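Local coordinates for peroxidase (Cellulomonas bogoriensis 69B4 = DSM 16987, PDB 6QZO), which binds heme b and, as a member of the DyP-type peroxidase family, probably uses peroxide to oxidise its substrates, at residues Glu76-Gly81 and Ala156-Val161; Val101-Gly106 and Glu374-Arg379. One frame throughout, in Å; residues are numbered along the deposited sequence.

Contact 1 of 2, residues Glu76-Gly81 and Ala156-Val161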
loop_
_atom_site.group_PDB
_atom_site.type_symbol
_atom_site.label_atom_id
_atom_site.label_comp_id
_atom_site.label_asym_id
_atom_site.label_seq_id
_atom_site.Cartn_x
_atom_site.Cartn_y
_atom_site.Cartn_z
ATOM N N GLU A 76 -4.421 -11.994 -20.121
ATOM C CA GLU A 76 -4.463 -13.474 -20.253
ATOM C C GLU A 76 -3.158 -14.066 -19.710
ATOM O O GLU A 76 -3.202 -15.154 -19.096
ATOM C CB GLU A 76 -4.725 -13.888 -21.706
ATOM C CG GLU A 76 -6.158 -13.648 -22.160
ATOM C CD GLU A 76 -6.495 -14.087 -23.575
ATOM O OE1 GLU A 76 -5.607 -14.579 -24.267
ATOM O OE2 GLU A 76 -7.672 -14.038 -23.938
ATOM N N ARG A 77 -2.039 -13.368 -19.922
ATOM C CA ARG A 77 -0.688 -13.807 -19.478
ATOM C C ARG A 77 -0.495 -13.560 -17.979
ATOM O O ARG A 77 -0.198 -14.525 -17.263
ATOM C CB ARG A 77 0.388 -13.066 -20.267
ATOM C CG ARG A 77 0.712 -13.734 -21.590
ATOM C CD ARG A 77 1.231 -12.780 -22.639
ATOM N NE ARG A 77 1.525 -13.568 -23.823
ATOM C CZ ARG A 77 2.596 -14.345 -23.948
ATOM N NH1 ARG A 77 3.504 -14.403 -22.996
ATOM N NH2 ARG A 77 2.774 -15.036 -25.053
ATOM N N LEU A 78 -0.614 -12.315 -17.529
ATOM C CA LEU A 78 -0.280 -11.927 -16.125
ATOM C C LEU A 78 -1.144 -12.750 -15.154
ATOM O O LEU A 78 -0.586 -13.276 -14.176
ATOM C CB LEU A 78 -0.468 -10.418 -15.931
ATOM C CG LEU A 78 0.512 -9.521 -16.695
ATOM C CD1 LEU A 78 0.048 -8.068 -16.688
ATOM C CD2 LEU A 78 1.915 -9.612 -16.114
ATOM N N THR A 79 -2.429 -12.937 -15.452
ATOM C CA THR A 79 -3.408 -13.637 -14.560
ATOM C C THR A 79 -3.090 -15.137 -14.466
ATOM O O THR A 79 -3.591 -15.776 -13.514
ATOM C CB THR A 79 -4.860 -13.388 -14.992
ATOM O OG1 THR A 79 -5.017 -13.849 -16.333
ATOM C CG2 THR A 79 -5.251 -11.933 -14.903
ATOM N N THR A 80 -2.276 -15.678 -15.381
ATOM C CA THR A 80 -1.857 -17.107 -15.383
ATOM C C THR A 80 -0.389 -17.214 -14.971
ATOM O O THR A 80 0.170 -18.324 -15.065
ATOM C CB THR A 80 -2.144 -17.775 -16.732
ATOM O OG1 THR A 80 -1.430 -17.078 -17.755
ATOM C CG2 THR A 80 -3.620 -17.802 -17.057
ATOM N N GLY A 81 0.197 -16.111 -14.494
ATOM C CA GLY A 81 1.576 -16.082 -13.978
ATOM C C GLY A 81 2.597 -16.202 -15.100
ATOM O O GLY A 81 3.698 -16.761 -14.855
ATOM N N ALA A 156 1.852 -4.327 -8.391
ATOM C CA ALA A 156 2.785 -3.282 -8.865
ATOM C C ALA A 156 3.257 -3.656 -10.269
ATOM O O ALA A 156 3.279 -2.786 -11.156
ATOM C CB ALA A 156 3.944 -3.142 -7.924
ATOM N N HIS A 157 3.625 -4.916 -10.472
ATOM C CA HIS A 157 4.117 -5.404 -11.785
ATOM C C HIS A 157 3.013 -5.287 -12.834
ATOM O O HIS A 157 3.273 -4.670 -13.879
ATOM C CB HIS A 157 4.598 -6.843 -11.722
ATOM C CG HIS A 157 5.202 -7.258 -13.013
ATOM N ND1 HIS A 157 6.251 -6.566 -13.566
ATOM C CD2 HIS A 157 4.898 -8.245 -13.869
ATOM C CE1 HIS A 157 6.580 -7.137 -14.710
ATOM N NE2 HIS A 157 5.763 -8.164 -14.917
ATOM N N ALA A 158 1.844 -5.871 -12.567
ATOM C CA ALA A 158 0.689 -5.844 -13.488
ATOM C C ALA A 158 0.420 -4.408 -13.932
ATOM O O ALA A 158 0.310 -4.159 -15.148
ATOM C CB ALA A 158 -0.514 -6.434 -12.814
ATOM N N VAL A 159 0.321 -3.492 -12.969
ATOM C CA VAL A 159 0.040 -2.049 -13.223
ATOM C C VAL A 159 1.135 -1.484 -14.133
ATOM O O VAL A 159 0.801 -0.737 -15.084
ATOM C CB VAL A 159 -0.076 -1.273 -11.894
ATOM C CG1 VAL A 159 0.041 0.234 -12.079
ATOM C CG2 VAL A 159 -1.360 -1.635 -11.152
ATOM N N ARG A 160 2.399 -1.796 -13.857
ATOM C CA ARG A 160 3.552 -1.294 -14.665
ATOM C C ARG A 160 3.393 -1.805 -16.105
ATOM O O ARG A 160 3.554 -1.001 -17.048
ATOM C CB ARG A 160 4.868 -1.735 -14.011
ATOM C CG ARG A 160 6.130 -1.456 -14.825
ATOM C CD ARG A 160 6.481 0.007 -14.889
ATOM N NE ARG A 160 7.664 0.305 -15.685
ATOM C CZ ARG A 160 8.014 1.530 -16.091
ATOM N NH1 ARG A 160 7.279 2.577 -15.756
ATOM N NH2 ARG A 160 9.067 1.716 -16.866
ATOM N N VAL A 161 3.087 -3.089 -16.288
ATOM C CA VAL A 161 2.994 -3.716 -17.640
ATOM C C VAL A 161 1.822 -3.094 -18.400
ATOM O O VAL A 161 2.037 -2.667 -19.550
ATOM C CB VAL A 161 2.881 -5.244 -17.545
ATOM C CG1 VAL A 161 2.469 -5.865 -18.868
ATOM C CG2 VAL A 161 4.194 -5.861 -17.046
#
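L78 reaches across to the helix 152-165 with its two methyl groups divided between three residues. CD1 lies 3.9 Å from CA of A158 and is equally close to the tip of V161, 3.9 Å from CG1. CD2 takes the other direction and meets the imidazole of H157 obliquely, 4.0 Å from CD2 of that ring. The leucine and V161 approach tip to tip, whereas L78 and H157 cross at about a right angle. With CG anti to its own carbonyl carbon (chi1 -67°), the leucine holds its fork out toward the facing helix. A158 suits the middle of this site because its single methyl lets CD1 come down close to the helix backbone.

Both helices belong to the N-terminal half of the DyP peroxidase, a ferredoxin-like domain in which helices 61-78 and 152-165 cover one side of a four-stranded antiparallel sheet; V159, on another side of its helix, packs on A49 and V51 of strand 47-55. L78 lies in the last turn of helix 61-78, which closes in a Schellman motif: G81, with positive phi, is its C-prime residue and donates N to the O of L78 at 3.0 Å, while N of R82 reaches back to O of R77. Glycine accepts that backbone conformation readily.

H157 suits its place by offering carbon to L78 and a polar nitrogen to D87. With CG anti to the backbone N (chi1 -175°), the ring lies alongside V161, one turn on, whose CG2 sits 3.4 Å above its plane, offset toward the rim. CD2 is the ring atom nearest the leucine, while NE2 is hydrogen-bonded to D87, a carboxylate that could favour a protonated ring. Farther round the helix, R160 forms salt bridges with D241 and D244 of the second subunit.

Contact 2 of 2, residues Val101-Gly106 and Glu374-Arg379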
loop_
_atom_site.group_PDB
_atom_site.type_symbol
_atom_site.label_atom_id
_atom_site.label_comp_id
_atom_site.label_asym_id
_atom_site.label_seq_id
_atom_site.Cartn_x
_atom_site.Cartn_y
_atom_site.Cartn_z
ATOM N N VAL A 101 -7.870 -8.356 -13.660
ATOM C CA VAL A 101 -7.952 -7.013 -14.294
ATOM C C VAL A 101 -9.369 -6.898 -14.823
ATOM O O VAL A 101 -9.777 -7.826 -15.559
ATOM C CB VAL A 101 -6.920 -6.837 -15.423
ATOM C CG1 VAL A 101 -6.972 -5.440 -16.041
ATOM C CG2 VAL A 101 -5.517 -7.142 -14.927
ATOM N N THR A 102 -10.107 -5.874 -14.404
ATOM C CA THR A 102 -11.475 -5.566 -14.886
ATOM C C THR A 102 -11.385 -4.263 -15.676
ATOM O O THR A 102 -10.839 -3.277 -15.105
ATOM C CB THR A 102 -12.455 -5.466 -13.711
ATOM O OG1 THR A 102 -12.289 -6.607 -12.853
ATOM C CG2 THR A 102 -13.892 -5.349 -14.160
ATOM N N VAL A 103 -11.832 -4.280 -16.939
ATOM C CA VAL A 103 -11.756 -3.106 -17.860
ATOM C C VAL A 103 -13.124 -2.432 -17.898
ATOM O O VAL A 103 -14.129 -3.123 -18.150
ATOM C CB VAL A 103 -11.328 -3.527 -19.279
ATOM C CG1 VAL A 103 -11.099 -2.327 -20.183
ATOM C CG2 VAL A 103 -10.093 -4.409 -19.235
ATOM N N GLY A 104 -13.141 -1.123 -17.665
ATOM C CA GLY A 104 -14.351 -0.284 -17.746
ATOM C C GLY A 104 -14.107 0.843 -18.722
ATOM O O GLY A 104 -12.949 1.337 -18.800
ATOM N N PHE A 105 -15.149 1.229 -19.448
ATOM C CA PHE A 105 -15.105 2.303 -20.467
ATOM C C PHE A 105 -15.901 3.500 -19.957
ATOM O O PHE A 105 -17.058 3.325 -19.548
ATOM C CB PHE A 105 -15.694 1.845 -21.800
ATOM C CG PHE A 105 -15.114 0.584 -22.384
ATOM C CD1 PHE A 105 -13.800 0.212 -22.132
ATOM C CD2 PHE A 105 -15.883 -0.196 -23.243
ATOM C CE1 PHE A 105 -13.281 -0.942 -22.706
ATOM C CE2 PHE A 105 -15.354 -1.339 -23.817
ATOM C CZ PHE A 105 -14.058 -1.715 -23.543
ATOM N N GLY A 106 -15.256 4.663 -19.955
ATOM C CA GLY A 106 -15.898 5.958 -19.716
ATOM C C GLY A 106 -16.458 6.494 -21.026
ATOM O O GLY A 106 -16.102 6.005 -22.097
ATOM N N GLU A 374 -10.858 -14.137 -28.402
ATOM C CA GLU A 374 -11.604 -12.856 -28.412
ATOM C C GLU A 374 -10.755 -11.804 -27.687
ATOM O O GLU A 374 -9.661 -12.148 -27.229
ATOM C CB GLU A 374 -12.994 -13.067 -27.801
ATOM C CG GLU A 374 -13.843 -14.083 -28.558
ATOM C CD GLU A 374 -15.205 -14.394 -27.941
ATOM O OE1 GLU A 374 -15.471 -13.955 -26.804
ATOM O OE2 GLU A 374 -16.044 -15.016 -28.639
ATOM N N TYR A 375 -11.235 -10.566 -27.605
ATOM C CA TYR A 375 -10.600 -9.472 -26.823
ATOM C C TYR A 375 -11.680 -8.655 -26.104
ATOM O O TYR A 375 -12.835 -8.577 -26.573
ATOM C CB TYR A 375 -9.688 -8.634 -27.715
ATOM C CG TYR A 375 -10.383 -7.744 -28.711
ATOM C CD1 TYR A 375 -10.758 -6.454 -28.376
ATOM C CD2 TYR A 375 -10.625 -8.172 -30.001
ATOM C CE1 TYR A 375 -11.365 -5.615 -29.292
ATOM C CE2 TYR A 375 -11.234 -7.346 -30.933
ATOM C CZ TYR A 375 -11.602 -6.064 -30.578
ATOM O OH TYR A 375 -12.209 -5.250 -31.486
ATOM N N VAL A 376 -11.315 -8.087 -24.956
ATOM C CA VAL A 376 -12.263 -7.372 -24.065
ATOM C C VAL A 376 -12.805 -6.154 -24.832
ATOM O O VAL A 376 -11.996 -5.383 -25.376
ATOM C CB VAL A 376 -11.612 -6.990 -22.727
ATOM C CG1 VAL A 376 -10.487 -5.976 -22.906
ATOM C CG2 VAL A 376 -12.648 -6.484 -21.735
ATOM N N GLY A 377 -14.137 -6.026 -24.895
ATOM C CA GLY A 377 -14.830 -4.871 -25.491
ATOM C C GLY A 377 -15.027 -5.044 -26.984
ATOM O O GLY A 377 -15.489 -4.101 -27.644
ATOM N N GLN A 378 -14.734 -6.240 -27.490
ATOM C CA GLN A 378 -14.811 -6.572 -28.939
ATOM C C GLN A 378 -16.221 -6.273 -29.488
ATOM O O GLN A 378 -16.303 -5.685 -30.580
ATOM C CB GLN A 378 -14.434 -8.037 -29.130
ATOM C CG GLN A 378 -14.427 -8.486 -30.584
ATOM C CD GLN A 378 -13.866 -9.883 -30.679
ATOM O OE1 GLN A 378 -13.652 -10.559 -29.670
ATOM N NE2 GLN A 378 -13.602 -10.315 -31.899
ATOM N N ARG A 379 -17.282 -6.666 -28.778
ATOM C CA ARG A 379 -18.699 -6.476 -29.219
ATOM C C ARG A 379 -19.000 -4.981 -29.401
ATOM O O ARG A 379 -19.841 -4.658 -30.254
ATOM C CB ARG A 379 -19.699 -7.116 -28.243
ATOM C CG ARG A 379 -19.760 -8.635 -28.327
ATOM C CD ARG A 379 -20.816 -9.271 -27.420
ATOM N NE ARG A 379 -20.374 -9.335 -26.029
ATOM C CZ ARG A 379 -19.686 -10.345 -25.467
ATOM N NH1 ARG A 379 -19.352 -11.416 -26.174
ATOM N NH2 ARG A 379 -19.340 -10.287 -24.189
#
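Apolar packing between strand 100-105 of the N-terminal sheet and the turn that leads into the C-terminal helix 378-381 joins the last residues of the chain to the first ferredoxin-like domain. V103 and F105, two residues apart on the strand, both point toward the turn and meet V376 and G377; the backbone of F105 also bonds to A365 in the second sheet. The two valines touch through their branches at an oblique crossing, CG2 of V103 being 4.0 Å from CG1 of V376. Beta-branched valine suits the extended strand at V103. The torsion of V376 (chi1 65°) sets CG1 between its backbone N and carbonyl carbon, and both its apolar branches pack against V103.

F105 meets the backbone edge-on: CZ is 3.8 Å from CA of G377, which lies near the ring plane. Glycine fits here twice over, having positive phi in the type II turn from Y375 to Q378 and no side chain to collide with the ring. Across that turn Q378 donates N to the O of Y375 at 3.1 Å, while its OE1 accepts from the N of Y375 at 3.2 Å. CB of Q378 covers the centre of the tyrosine ring. V376 N is bonded to T72 on helix 61-78.

With no hydrogen bond across it, the contact is held by van der Waals packing and depends on close fit, not directional bonds.

Both contacts are buried and apolar, of similar size, without a hydrogen bond between their segments, and both lie away from the heme-binding residues. Contact 1 joins two helices of the N-terminal domain, a leucine fork against a helix surface; contact 2 sets strand 100-105 of the same domain's sheet against a turn near the chain's C-terminus, with valine branches and a ring edge on glycine. Helix 61-78 connects them: its last turn supplies L78 to contact 1, while L68 and T72 adjoin F105 and V376 of contact 2. Only contact 1 has the second subunit beside it. Their centres are about 16 Å apart, with E76 packing against E374 between them.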